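Local atomic coordinates of acyl-CoA dehydrogenase domain protein Tcur3481 (Thermomonospora curvata, PDB entry 6WY9), a protein that binds FAD and probably acts as an acyl-CoA dehydrogenase, oxidising the acyl chain next to the thioester carbonyl of its substrate. Residues 92-97 / 107-112; 42-47 / 51-56; 300-305 / 349-354; 225-230 / 341-346; 188-193 / 198-203. All blocks are in the same frame, centred on the assembly; numbering follows the deposited sequence.

Interaction 1: 92-97 / 107-112; sequences VAALAI and DLLPGV
L109 reaches across to A94 and I97 in a helix-against-helix contact of the helical N-terminal domain of the acyl-CoA dehydrogenase fold, where the middle of helix 87-100 meets the short helix 109-113. The tight part lies around one methyl group. L109 CD2 rests 3.8 Å from A94 CB and 3.6 Å from A94 O, while the small alanine lets the neighbouring helix come in until the CA atoms of A94 and L109 are 6.6 Å apart. One turn further on, I97 has its CG2 anti to the backbone N, which turns this branch toward L109. The two side chains slide past each other in opposite directions, with both leucine methyls near the one isoleucine methyl. Between side chains the contact is wholly apolar, so leucine, isoleucine and alanine suit a place from which water is kept out; A61 and L119 continue the packing on L109 and I97. Solvent lies toward the start of segment 107-112 and its outer side, where D107 and P110 are exposed and L108 is only partly covered. Toward the end of helix 109-113 the fit also relaxes, with V112 CG1 standing 4.3 Å from A94 CB.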
# COMPACT_ATOMS: atom_id res chain seq x y z
N VAL B 92 30.94 -6.95 -10.22
CA VAL B 92 30.15 -8.14 -10.52
C VAL B 92 30.74 -8.89 -11.72
O VAL B 92 30.86 -10.12 -11.71
CB VAL B 92 28.66 -7.78 -10.74
CG1 VAL B 92 27.85 -8.98 -11.25
CG2 VAL B 92 28.00 -7.21 -9.43
N ALA B 93 31.14 -8.16 -12.77
CA ALA B 93 31.78 -8.87 -13.89
C ALA B 93 33.04 -9.56 -13.42
O ALA B 93 33.32 -10.70 -13.82
CB ALA B 93 32.09 -7.90 -15.03
N ALA B 94 33.81 -8.89 -12.54
CA ALA B 94 35.08 -9.48 -12.12
C ALA B 94 34.86 -10.71 -11.25
O ALA B 94 35.62 -11.69 -11.33
CB ALA B 94 35.94 -8.44 -11.38
N LEU B 95 33.84 -10.67 -10.38
CA LEU B 95 33.49 -11.84 -9.59
C LEU B 95 32.99 -12.98 -10.47
O LEU B 95 33.29 -14.15 -10.20
CB LEU B 95 32.45 -11.47 -8.53
CG LEU B 95 32.94 -10.63 -7.35
CD1 LEU B 95 31.73 -10.35 -6.38
CD2 LEU B 95 34.03 -11.38 -6.64
N ALA B 96 32.25 -12.67 -11.55
CA ALA B 96 31.88 -13.71 -12.51
C ALA B 96 33.11 -14.34 -13.15
O ALA B 96 33.15 -15.56 -13.38
CB ALA B 96 30.97 -13.13 -13.59
N ILE B 97 34.11 -13.52 -13.48
CA ILE B 97 35.33 -14.08 -14.07
C ILE B 97 36.06 -14.91 -13.04
O ILE B 97 36.62 -15.99 -13.35
CB ILE B 97 36.24 -12.96 -14.62
CG1 ILE B 97 35.60 -12.35 -15.87
CG2 ILE B 97 37.63 -13.55 -14.96
CD1 ILE B 97 36.13 -10.96 -16.23
N ASP B 107 43.28 -13.82 -15.84
CA ASP B 107 44.43 -12.93 -15.96
C ASP B 107 44.04 -11.47 -16.16
O ASP B 107 44.90 -10.59 -16.02
CB ASP B 107 45.34 -13.40 -17.10
CG ASP B 107 46.15 -14.62 -16.71
OD1 ASP B 107 46.40 -14.79 -15.50
OD2 ASP B 107 46.53 -15.41 -17.61
N LEU B 108 42.76 -11.18 -16.43
CA LEU B 108 42.34 -9.78 -16.51
C LEU B 108 42.16 -9.14 -15.13
O LEU B 108 42.03 -7.90 -15.05
CB LEU B 108 41.02 -9.67 -17.31
CG LEU B 108 40.96 -10.24 -18.74
CD1 LEU B 108 39.54 -10.12 -19.28
CD2 LEU B 108 41.87 -9.47 -19.63
N LEU B 109 42.13 -9.93 -14.06
CA LEU B 109 41.67 -9.44 -12.75
C LEU B 109 42.72 -8.52 -12.11
O LEU B 109 42.36 -7.53 -11.46
CB LEU B 109 41.33 -10.63 -11.84
CG LEU B 109 40.11 -11.46 -12.31
CD1 LEU B 109 39.81 -12.74 -11.48
CD2 LEU B 109 38.87 -10.57 -12.38
N PRO B 110 44.01 -8.82 -12.23
CA PRO B 110 45.00 -7.87 -11.70
C PRO B 110 44.76 -6.45 -12.19
O PRO B 110 44.85 -5.52 -11.39
CB PRO B 110 46.32 -8.46 -12.20
CG PRO B 110 46.04 -9.95 -12.12
CD PRO B 110 44.66 -10.05 -12.71
N GLY B 111 44.44 -6.26 -13.48
CA GLY B 111 44.18 -4.91 -13.96
C GLY B 111 42.93 -4.29 -13.35
O GLY B 111 42.83 -3.06 -13.25
N VAL B 112 41.96 -5.11 -12.95
CA VAL B 112 40.80 -4.56 -12.24
C VAL B 112 41.20 -4.13 -10.83
O VAL B 112 40.80 -3.06 -10.35
CB VAL B 112 39.65 -5.58 -12.19
CG1 VAL B 112 38.50 -5.03 -11.30
CG2 VAL B 112 39.15 -5.94 -13.60

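Interaction 2: 42-47 / 51-56; sequences TLWREL and GLLGVA
The carbonyl oxygen of L47 accepts the backbone N-H of L52 at 2.9 Å from N to O. The donor lies almost in line with the C=O bond (162° at the oxygen), although the angle at the hydrogen, 141°, shows a noticeable bend. This bond belongs to a Schellman motif that ends helix 41-49. The chain turns at G51 with a positive phi, where a side chain would jam against the preceding carbonyl oxygen, and glycine therefore suits the place.

The reversal sends two leucines back against the helix. L52 CD1 meets L47 CD2 at 3.7 Å, methyl against methyl. L53 crosses the indole of W44 at about a right angle and presses both methyls on it: CD2 lies over the six-membered ring, 4.0 Å from its centroid in a CH-pi contact, while CD1 sits nearer the rim, 3.6 Å from W44 NE1. W44 can meet it because its CG is anti to the backbone N (chi1 -167°), which swings the broad ring along the helix toward the turn.

Farther out, the indole also packs on L87 and T90 of helix 87-100 and makes a cation-pi contact with R118. L47 leans on I19 of helix 5-23, while L53 also touches L87, placing this helix end between two others of the N-terminal domain.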
# COMPACT_ATOMS: atom_id res chain seq x y z
N THR B 42 38.82 10.15 -10.98
CA THR B 42 39.62 10.42 -9.79
C THR B 42 39.17 9.52 -8.65
O THR B 42 39.99 8.87 -7.99
CB THR B 42 39.50 11.90 -9.41
OG1 THR B 42 39.94 12.68 -10.54
CG2 THR B 42 40.44 12.20 -8.21
N LEU B 43 37.87 9.46 -8.43
CA LEU B 43 37.31 8.55 -7.43
C LEU B 43 37.70 7.10 -7.71
O LEU B 43 38.04 6.35 -6.79
CB LEU B 43 35.80 8.69 -7.42
CG LEU B 43 35.06 7.81 -6.41
CD1 LEU B 43 35.65 8.00 -4.99
CD2 LEU B 43 33.52 8.11 -6.43
N TRP B 44 37.66 6.69 -8.99
CA TRP B 44 38.06 5.34 -9.36
C TRP B 44 39.50 5.07 -8.95
O TRP B 44 39.83 4.00 -8.41
CB TRP B 44 37.89 5.13 -10.86
CG TRP B 44 37.98 3.69 -11.21
CD1 TRP B 44 39.06 3.02 -11.72
CD2 TRP B 44 36.95 2.72 -11.01
NE1 TRP B 44 38.75 1.69 -11.87
CE2 TRP B 44 37.46 1.48 -11.44
CE3 TRP B 44 35.63 2.79 -10.52
CZ2 TRP B 44 36.70 0.29 -11.39
CZ3 TRP B 44 34.86 1.59 -10.49
CH2 TRP B 44 35.40 0.36 -10.92
N ARG B 45 40.40 6.00 -9.25
CA ARG B 45 41.81 5.79 -8.92
C ARG B 45 42.04 5.79 -7.42
O ARG B 45 42.87 5.03 -6.90
CB ARG B 45 42.67 6.85 -9.60
CG ARG B 45 42.87 6.69 -11.10
CD ARG B 45 43.89 7.74 -11.62
NE ARG B 45 43.53 9.12 -11.29
CZ ARG B 45 44.07 9.83 -10.29
NH1 ARG B 45 45.00 9.29 -9.51
NH2 ARG B 45 43.68 11.08 -10.06
N GLU B 46 41.32 6.64 -6.70
CA GLU B 46 41.42 6.67 -5.24
C GLU B 46 40.96 5.34 -4.63
O GLU B 46 41.62 4.78 -3.75
CB GLU B 46 40.58 7.83 -4.69
CG GLU B 46 41.01 9.24 -5.18
CD GLU B 46 42.11 9.79 -4.33
OE1 GLU B 46 42.02 9.55 -3.11
OE2 GLU B 46 43.06 10.42 -4.88
N LEU B 47 39.83 4.82 -5.11
CA LEU B 47 39.35 3.50 -4.68
C LEU B 47 40.36 2.40 -4.95
O LEU B 47 40.57 1.52 -4.11
CB LEU B 47 38.03 3.17 -5.38
CG LEU B 47 36.90 4.10 -4.92
CD1 LEU B 47 35.68 3.93 -5.82
CD2 LEU B 47 36.53 3.92 -3.42
N GLY B 51 42.80 0.02 -2.19
CA GLY B 51 42.60 -1.41 -2.21
C GLY B 51 41.15 -1.81 -2.22
O GLY B 51 40.84 -3.00 -2.10
N LEU B 52 40.25 -0.84 -2.41
CA LEU B 52 38.84 -1.14 -2.33
C LEU B 52 38.32 -1.84 -3.58
O LEU B 52 37.30 -2.54 -3.49
CB LEU B 52 38.06 0.15 -2.06
CG LEU B 52 38.32 0.69 -0.65
CD1 LEU B 52 37.72 2.07 -0.48
CD2 LEU B 52 37.67 -0.27 0.34
N LEU B 53 38.99 -1.70 -4.74
CA LEU B 53 38.59 -2.51 -5.89
C LEU B 53 39.01 -3.95 -5.71
O LEU B 53 38.41 -4.86 -6.30
CB LEU B 53 39.17 -1.94 -7.20
CG LEU B 53 38.79 -0.48 -7.54
CD1 LEU B 53 39.45 -0.04 -8.85
CD2 LEU B 53 37.24 -0.20 -7.58
N GLY B 54 40.06 -4.18 -4.91
CA GLY B 54 40.57 -5.52 -4.75
C GLY B 54 39.98 -6.28 -3.60
O GLY B 54 40.17 -7.50 -3.50
N VAL B 55 39.25 -5.58 -2.72
CA VAL B 55 38.86 -6.19 -1.45
C VAL B 55 37.98 -7.42 -1.68
O VAL B 55 38.16 -8.45 -1.03
CB VAL B 55 38.21 -5.15 -0.51
CG1 VAL B 55 36.86 -4.73 -1.02
CG2 VAL B 55 38.10 -5.70 0.87
N ALA B 56 37.06 -7.36 -2.65
CA ALA B 56 36.18 -8.50 -2.94
C ALA B 56 36.77 -9.57 -3.87
O ALA B 56 36.16 -10.63 -4.04
CB ALA B 56 34.86 -8.02 -3.57

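Interaction 3: 300-305 / 349-354; sequences AKWWAD and ADLQRL
D350 comes first along helix 347-362, directing its carboxylate at K301 and D305 of helix 295-319. K301 NZ forms a long salt bridge of 3.5 Å with D350 OD2, but the place of that oxygen is doubtful because it is modelled too close to D305. The surer pairing is within the first helix, where K301 NZ donates to the syn lone pair of D305 OD1 at 2.9 Å. K301 begins with CG anti to its backbone N (chi1 -179°) and then bends at chi2 and chi4, which curls the ammonium group back to the aspartates. Its strongest partner is T343 O. Two acidic residues around one buried lysine would be expected to favour its charged form.

L351 follows and lays CD2 over the indole of W302, 3.5 Å from the centroid of the five-membered ring in a CH-pi contact 21° off the normal. The methyl is offset toward the rim, and L351 CG also approaches W302 NE1 at 3.5 Å. Tryptophan suits this place, its flat face spanning the space between helices whose axes are 9.7 Å apart. With an alanine here, L351 would probably lose the surface it rests on, and a gap is likely to open between the helices.

The helices run nearly antiparallel, at 160°, within the C-terminal helical domain. W303 packs on A275, M276 and C279 of helix 260-288, K301 touches R224 and L227 of helix 215-248, and a neighbouring subunit packs on W302 and L351.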
# COMPACT_ATOMS: atom_id res chain seq x y z
N ALA B 300 15.84 -10.26 -1.78
CA ALA B 300 16.58 -9.02 -1.54
C ALA B 300 16.28 -8.00 -2.63
O ALA B 300 16.05 -6.82 -2.35
CB ALA B 300 18.08 -9.29 -1.46
N LYS B 301 16.23 -8.45 -3.89
CA LYS B 301 15.98 -7.53 -5.01
C LYS B 301 14.57 -6.96 -4.98
O LYS B 301 14.36 -5.78 -5.31
CB LYS B 301 16.25 -8.28 -6.34
CG LYS B 301 16.07 -7.44 -7.62
CD LYS B 301 16.96 -6.17 -7.57
CE LYS B 301 17.11 -5.54 -8.98
NZ LYS B 301 15.80 -5.42 -9.72
N TRP B 302 13.56 -7.78 -4.62
CA TRP B 302 12.21 -7.23 -4.54
C TRP B 302 12.12 -6.15 -3.46
O TRP B 302 11.49 -5.10 -3.68
CB TRP B 302 11.17 -8.34 -4.26
CG TRP B 302 9.79 -7.73 -4.06
CD1 TRP B 302 8.92 -7.36 -5.04
CD2 TRP B 302 9.15 -7.39 -2.81
NE1 TRP B 302 7.77 -6.83 -4.51
CE2 TRP B 302 7.88 -6.84 -3.13
CE3 TRP B 302 9.52 -7.51 -1.46
CZ2 TRP B 302 6.97 -6.43 -2.16
CZ3 TRP B 302 8.61 -7.07 -0.47
CH2 TRP B 302 7.35 -6.51 -0.84
N TRP B 303 12.72 -6.40 -2.29
CA TRP B 303 12.75 -5.35 -1.25
C TRP B 303 13.41 -4.08 -1.78
O TRP B 303 12.92 -2.97 -1.52
CB TRP B 303 13.48 -5.87 -0.00
CG TRP B 303 12.52 -6.51 0.94
CD1 TRP B 303 12.37 -7.86 1.18
CD2 TRP B 303 11.51 -5.85 1.68
NE1 TRP B 303 11.34 -8.06 2.06
CE2 TRP B 303 10.79 -6.84 2.39
CE3 TRP B 303 11.14 -4.49 1.85
CZ2 TRP B 303 9.72 -6.54 3.24
CZ3 TRP B 303 10.09 -4.17 2.71
CH2 TRP B 303 9.38 -5.20 3.42
N ALA B 304 14.52 -4.22 -2.53
CA ALA B 304 15.15 -3.07 -3.17
C ALA B 304 14.19 -2.38 -4.12
O ALA B 304 14.11 -1.14 -4.14
CB ALA B 304 16.40 -3.53 -3.97
N ASP B 305 13.49 -3.17 -4.94
CA ASP B 305 12.65 -2.62 -6.00
C ASP B 305 11.43 -1.94 -5.42
O ASP B 305 10.92 -0.96 -6.00
CB ASP B 305 12.15 -3.72 -6.94
CG ASP B 305 13.27 -4.42 -7.67
OD1 ASP B 305 14.34 -3.84 -7.78
OD2 ASP B 305 13.01 -5.54 -8.16
N ALA B 349 7.85 -7.89 -12.02
CA ALA B 349 8.58 -8.98 -12.66
C ALA B 349 9.24 -9.86 -11.62
O ALA B 349 9.29 -11.09 -11.76
CB ALA B 349 9.63 -8.40 -13.66
N ASP B 350 9.85 -9.24 -10.62
CA ASP B 350 10.57 -10.05 -9.64
C ASP B 350 9.61 -10.94 -8.85
O ASP B 350 9.96 -12.07 -8.53
CB ASP B 350 11.40 -9.16 -8.74
CG ASP B 350 12.67 -8.70 -9.48
OD1 ASP B 350 13.24 -9.46 -10.33
OD2 ASP B 350 13.08 -7.59 -9.24
N LEU B 351 8.42 -10.44 -8.52
CA LEU B 351 7.43 -11.31 -7.88
C LEU B 351 7.03 -12.46 -8.79
O LEU B 351 6.86 -13.58 -8.33
CB LEU B 351 6.18 -10.52 -7.45
CG LEU B 351 6.35 -9.48 -6.32
CD1 LEU B 351 5.00 -8.74 -6.01
CD2 LEU B 351 6.97 -10.11 -5.01
N GLN B 352 6.87 -12.19 -10.09
CA GLN B 352 6.51 -13.29 -10.98
C GLN B 352 7.59 -14.38 -11.01
O GLN B 352 7.29 -15.58 -10.91
CB GLN B 352 6.24 -12.78 -12.38
CG GLN B 352 5.77 -13.93 -13.31
CD GLN B 352 5.28 -13.38 -14.63
OE1 GLN B 352 4.19 -12.75 -14.68
NE2 GLN B 352 6.09 -13.57 -15.72
N ARG B 353 8.85 -13.97 -11.17
CA ARG B 353 9.95 -14.91 -11.18
C ARG B 353 10.05 -15.67 -9.86
O ARG B 353 10.26 -16.89 -9.84
CB ARG B 353 11.26 -14.16 -11.48
CG ARG B 353 12.43 -15.12 -11.76
CD ARG B 353 13.69 -14.36 -12.24
NE ARG B 353 13.54 -13.84 -13.61
CZ ARG B 353 13.59 -14.60 -14.71
NH1 ARG B 353 13.44 -14.05 -15.90
NH2 ARG B 353 13.75 -15.91 -14.60
N LEU B 354 9.95 -14.95 -8.74
CA LEU B 354 10.00 -15.60 -7.44
C LEU B 354 8.83 -16.58 -7.28
O LEU B 354 8.99 -17.66 -6.71
CB LEU B 354 9.98 -14.55 -6.32
CG LEU B 354 9.96 -15.02 -4.86
CD1 LEU B 354 11.22 -15.90 -4.52
CD2 LEU B 354 9.99 -13.83 -3.94

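Interaction 4: 225-230 / 341-346; sequences TALAAV and SGTLGG
L227 turns its CG anti to the carbonyl carbon (chi1 -74°) and extends beyond it, bringing CD1 up to T343 and L344. In T343 a chi1 of -57° sets OG1 beside the backbone N and leaves CG2 anti to that N, so that the methyl is the branch facing the leucine. L227 CD1 touches T343 CG2 at 3.7 Å, and L227 CD2 flanks the same methyl at 4.0 Å. The two side chains cross at about a right angle. L344 CD1 comes to L227 CD1 at 3.7 Å from a direction roughly square to that of T343, and one methyl thus serves two loop residues. Leucine suits position 227, being long enough to bridge from helix to loop and having two methyls to spread over T343. Threonine suits its position because its two branches divide the work: the methyl packs, and the hydroxyl bonds to Q339 O in the last turn of the preceding helix.

The loop presents these side chains through a type II beta turn from G342 to G345, closed by G345 N to G342 O at 2.9 Å. T343 and L344 are its two central residues. L344 takes a positive phi of 70° at the third position, which glycine commonly fills, and its backbone N-H is taken by E124. At G345 a side chain would collide with the carbonyl oxygen of L344, which makes glycine fitting there, and G346 is the N-cap of helix 347-362. The helix contributing L227 is the long 215-248 of the C-terminal domain. W88 of helix 87-100 packs on both L227 and T343.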
# COMPACT_ATOMS: atom_id res chain seq x y z
N THR B 225 21.83 -9.16 -6.02
CA THR B 225 22.29 -8.91 -4.65
C THR B 225 23.07 -7.60 -4.59
O THR B 225 22.84 -6.77 -3.71
CB THR B 225 23.14 -10.10 -4.18
OG1 THR B 225 22.35 -11.30 -4.26
CG2 THR B 225 23.63 -9.93 -2.76
N ALA B 226 23.96 -7.39 -5.56
CA ALA B 226 24.75 -6.17 -5.60
C ALA B 226 23.87 -4.93 -5.79
O ALA B 226 24.09 -3.89 -5.15
CB ALA B 226 25.81 -6.29 -6.72
N LEU B 227 22.89 -5.01 -6.70
CA LEU B 227 22.00 -3.88 -6.89
C LEU B 227 21.24 -3.60 -5.60
O LEU B 227 21.01 -2.44 -5.25
CB LEU B 227 21.01 -4.15 -8.05
CG LEU B 227 21.64 -4.05 -9.45
CD1 LEU B 227 20.76 -4.88 -10.52
CD2 LEU B 227 21.80 -2.57 -9.85
N ALA B 228 20.81 -4.65 -4.91
CA ALA B 228 20.14 -4.43 -3.63
C ALA B 228 21.07 -3.76 -2.63
O ALA B 228 20.63 -2.93 -1.84
CB ALA B 228 19.59 -5.73 -3.09
N ALA B 229 22.38 -4.06 -2.68
CA ALA B 229 23.29 -3.37 -1.75
C ALA B 229 23.34 -1.87 -2.03
O ALA B 229 23.30 -1.04 -1.10
CB ALA B 229 24.70 -3.98 -1.82
N VAL B 230 23.42 -1.48 -3.32
CA VAL B 230 23.45 -0.06 -3.65
C VAL B 230 22.15 0.60 -3.21
O VAL B 230 22.14 1.70 -2.63
CB VAL B 230 23.67 0.13 -5.17
CG1 VAL B 230 23.67 1.64 -5.54
CG2 VAL B 230 24.93 -0.60 -5.65
N SER B 341 15.48 0.35 -9.12
CA SER B 341 14.29 -0.46 -8.86
C SER B 341 13.74 -1.12 -10.13
O SER B 341 12.85 -1.99 -10.04
CB SER B 341 13.19 0.40 -8.21
OG SER B 341 12.73 1.40 -9.14
N GLY B 342 14.26 -0.74 -11.29
CA GLY B 342 13.90 -1.39 -12.55
C GLY B 342 15.03 -2.18 -13.21
O GLY B 342 14.84 -2.76 -14.30
N THR B 343 16.21 -2.21 -12.60
CA THR B 343 17.39 -2.78 -13.26
C THR B 343 17.33 -4.29 -13.10
O THR B 343 17.14 -4.79 -11.99
CB THR B 343 18.66 -2.17 -12.67
OG1 THR B 343 18.53 -0.74 -12.84
CG2 THR B 343 19.94 -2.71 -13.43
N LEU B 344 17.41 -4.99 -14.23
CA LEU B 344 17.11 -6.40 -14.39
C LEU B 344 15.63 -6.69 -14.24
O LEU B 344 15.26 -7.84 -14.05
CB LEU B 344 17.90 -7.30 -13.42
CG LEU B 344 19.40 -7.04 -13.43
CD1 LEU B 344 20.20 -8.00 -12.49
CD2 LEU B 344 19.97 -7.02 -14.88
N GLY B 345 14.77 -5.68 -14.35
CA GLY B 345 13.36 -5.89 -14.08
C GLY B 345 12.91 -5.20 -12.80
O GLY B 345 13.69 -4.94 -11.88
N GLY B 346 11.61 -4.87 -12.76
CA GLY B 346 11.03 -4.16 -11.63
C GLY B 346 10.35 -5.10 -10.64
O GLY B 346 10.47 -6.33 -10.73

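Interaction 5: 188-193 / 198-203; sequences ERTETT and AGNLTL
E188 and N200 form an antiparallel hydrogen-bonded pair, exchanging bonds of 3.0 Å (E188 N to N200 O) and 2.9 Å (N200 N to E188 O). T190 and A198 repeat the pattern, T190 N reaching A198 O at 2.8 Å. Between them R189 faces G199 in a non-hydrogen-bonded pair, their CA atoms at a usual 4.5 Å.

On the face carrying T190, A198 and N200, T190 and N200 cross at about a right angle, with T190 CG2 3.5 Å from N200 OD1. The threonine owes this to a chi1 of -173°, which turns the methyl toward the asparagine and sends OG1 anti to the backbone N, where it bonds to the backbone of a neighbouring subunit. On the same face the small A198 CB meets T192 CG2 at 3.8 Å.

N200 is fixed at both ends of its amide, OD1 accepting from V153 N and ND2 donating to the backbone of a neighbouring subunit. An alanine here is likely to leave V153 N without its acceptor and weaken the tie to that subunit.

These strands, 185-191 and 197-203, make a beta hairpin of the middle domain; strand 144-154 pairs with the other edge of 197-203, and T193 packs on helix 330-340.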
# COMPACT_ATOMS: atom_id res chain seq x y z
N GLU B 188 25.32 2.86 -29.24
CA GLU B 188 24.81 4.22 -29.17
C GLU B 188 24.75 4.63 -27.71
O GLU B 188 24.13 3.95 -26.88
CB GLU B 188 23.42 4.32 -29.80
CG GLU B 188 23.41 4.16 -31.31
CD GLU B 188 22.01 4.27 -31.93
OE1 GLU B 188 21.00 4.16 -31.21
OE2 GLU B 188 21.94 4.47 -33.15
N ARG B 189 25.38 5.76 -27.39
CA ARG B 189 25.27 6.30 -26.04
C ARG B 189 23.82 6.69 -25.75
O ARG B 189 23.12 7.22 -26.61
CB ARG B 189 26.19 7.49 -25.90
CG ARG B 189 27.65 7.10 -26.12
CD ARG B 189 28.55 8.29 -26.45
NE ARG B 189 28.28 9.49 -25.67
CZ ARG B 189 28.83 9.76 -24.48
NH1 ARG B 189 29.68 8.87 -23.95
NH2 ARG B 189 28.54 10.90 -23.84
N THR B 190 23.36 6.42 -24.53
CA THR B 190 22.00 6.77 -24.15
C THR B 190 21.99 7.18 -22.68
O THR B 190 22.54 6.47 -21.83
CB THR B 190 21.03 5.60 -24.44
OG1 THR B 190 19.67 6.00 -24.23
CG2 THR B 190 21.32 4.36 -23.60
N GLU B 191 21.43 8.34 -22.38
CA GLU B 191 21.39 8.83 -21.00
C GLU B 191 20.19 8.28 -20.24
O GLU B 191 19.06 8.40 -20.69
CB GLU B 191 21.36 10.36 -20.97
CG GLU B 191 21.58 10.89 -19.55
CD GLU B 191 21.40 12.39 -19.45
OE1 GLU B 191 20.83 12.99 -20.38
OE2 GLU B 191 21.83 12.99 -18.44
N THR B 192 20.44 7.74 -19.04
CA THR B 192 19.36 7.15 -18.26
C THR B 192 18.91 8.06 -17.10
O THR B 192 19.52 9.07 -16.77
CB THR B 192 19.81 5.78 -17.72
OG1 THR B 192 20.86 5.98 -16.77
CG2 THR B 192 20.36 4.93 -18.86
N THR B 193 17.83 7.64 -16.45
CA THR B 193 17.26 8.36 -15.32
C THR B 193 18.31 8.81 -14.32
O THR B 193 18.33 9.96 -13.90
CB THR B 193 16.26 7.42 -14.62
OG1 THR B 193 15.18 7.13 -15.52
CG2 THR B 193 15.71 8.08 -13.34
N ALA B 198 24.75 5.16 -20.55
CA ALA B 198 24.68 3.75 -20.93
C ALA B 198 24.92 3.60 -22.43
O ALA B 198 25.05 4.58 -23.17
CB ALA B 198 23.33 3.15 -20.51
N GLY B 199 24.97 2.35 -22.91
CA GLY B 199 25.13 2.11 -24.33
C GLY B 199 24.10 1.08 -24.81
O GLY B 199 23.91 0.05 -24.15
N ASN B 200 23.38 1.38 -25.89
CA ASN B 200 22.57 0.36 -26.57
C ASN B 200 23.52 -0.35 -27.53
O ASN B 200 24.08 0.28 -28.44
CB ASN B 200 21.37 0.97 -27.28
CG ASN B 200 20.42 1.72 -26.32
OD1 ASN B 200 20.29 1.35 -25.16
ND2 ASN B 200 19.75 2.76 -26.81
N LEU B 201 23.76 -1.63 -27.29
CA LEU B 201 24.85 -2.39 -27.88
C LEU B 201 24.35 -3.16 -29.11
O LEU B 201 23.34 -3.87 -29.02
CB LEU B 201 25.38 -3.36 -26.83
CG LEU B 201 26.83 -3.46 -26.36
CD1 LEU B 201 27.06 -4.89 -25.80
CD2 LEU B 201 27.84 -3.09 -27.49
N THR B 202 25.03 -3.01 -30.25
CA THR B 202 24.74 -3.84 -31.43
C THR B 202 25.91 -4.80 -31.65
O THR B 202 27.07 -4.37 -31.70
CB THR B 202 24.50 -3.01 -32.70
OG1 THR B 202 23.27 -2.27 -32.59
CG2 THR B 202 24.37 -3.91 -33.92
N LEU B 203 25.60 -6.09 -31.78
CA LEU B 203 26.60 -7.13 -31.99
C LEU B 203 26.34 -7.80 -33.33
O LEU B 203 25.29 -8.41 -33.53
CB LEU B 203 26.57 -8.16 -30.86
CG LEU B 203 26.78 -7.61 -29.46
CD1 LEU B 203 25.47 -7.57 -28.74
CD2 LEU B 203 27.73 -8.53 -28.72

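How the interactions relate
From the N terminus, interaction 2 closes a very short loop at the end of helix 41-49, and interaction 1 then closes the connection from helix 87-100 through the short helix 103-106 to helix 109-113. These two touch inside the N-terminal helical domain, L95 meeting the backbone of A56. Interaction 5 joins a hairpin of the beta domain and stands apart from the rest. The last two cross: 225-230 pairs with 341-346, while 300-305 pairs with 349-354, and K301 physically bridges them through T343. Interaction 4 closes the longest loop, more than a hundred residues. V92 packs on A226, which connects interaction 1 to interaction 4 and thus the N-terminal helices to the C-terminal bundle.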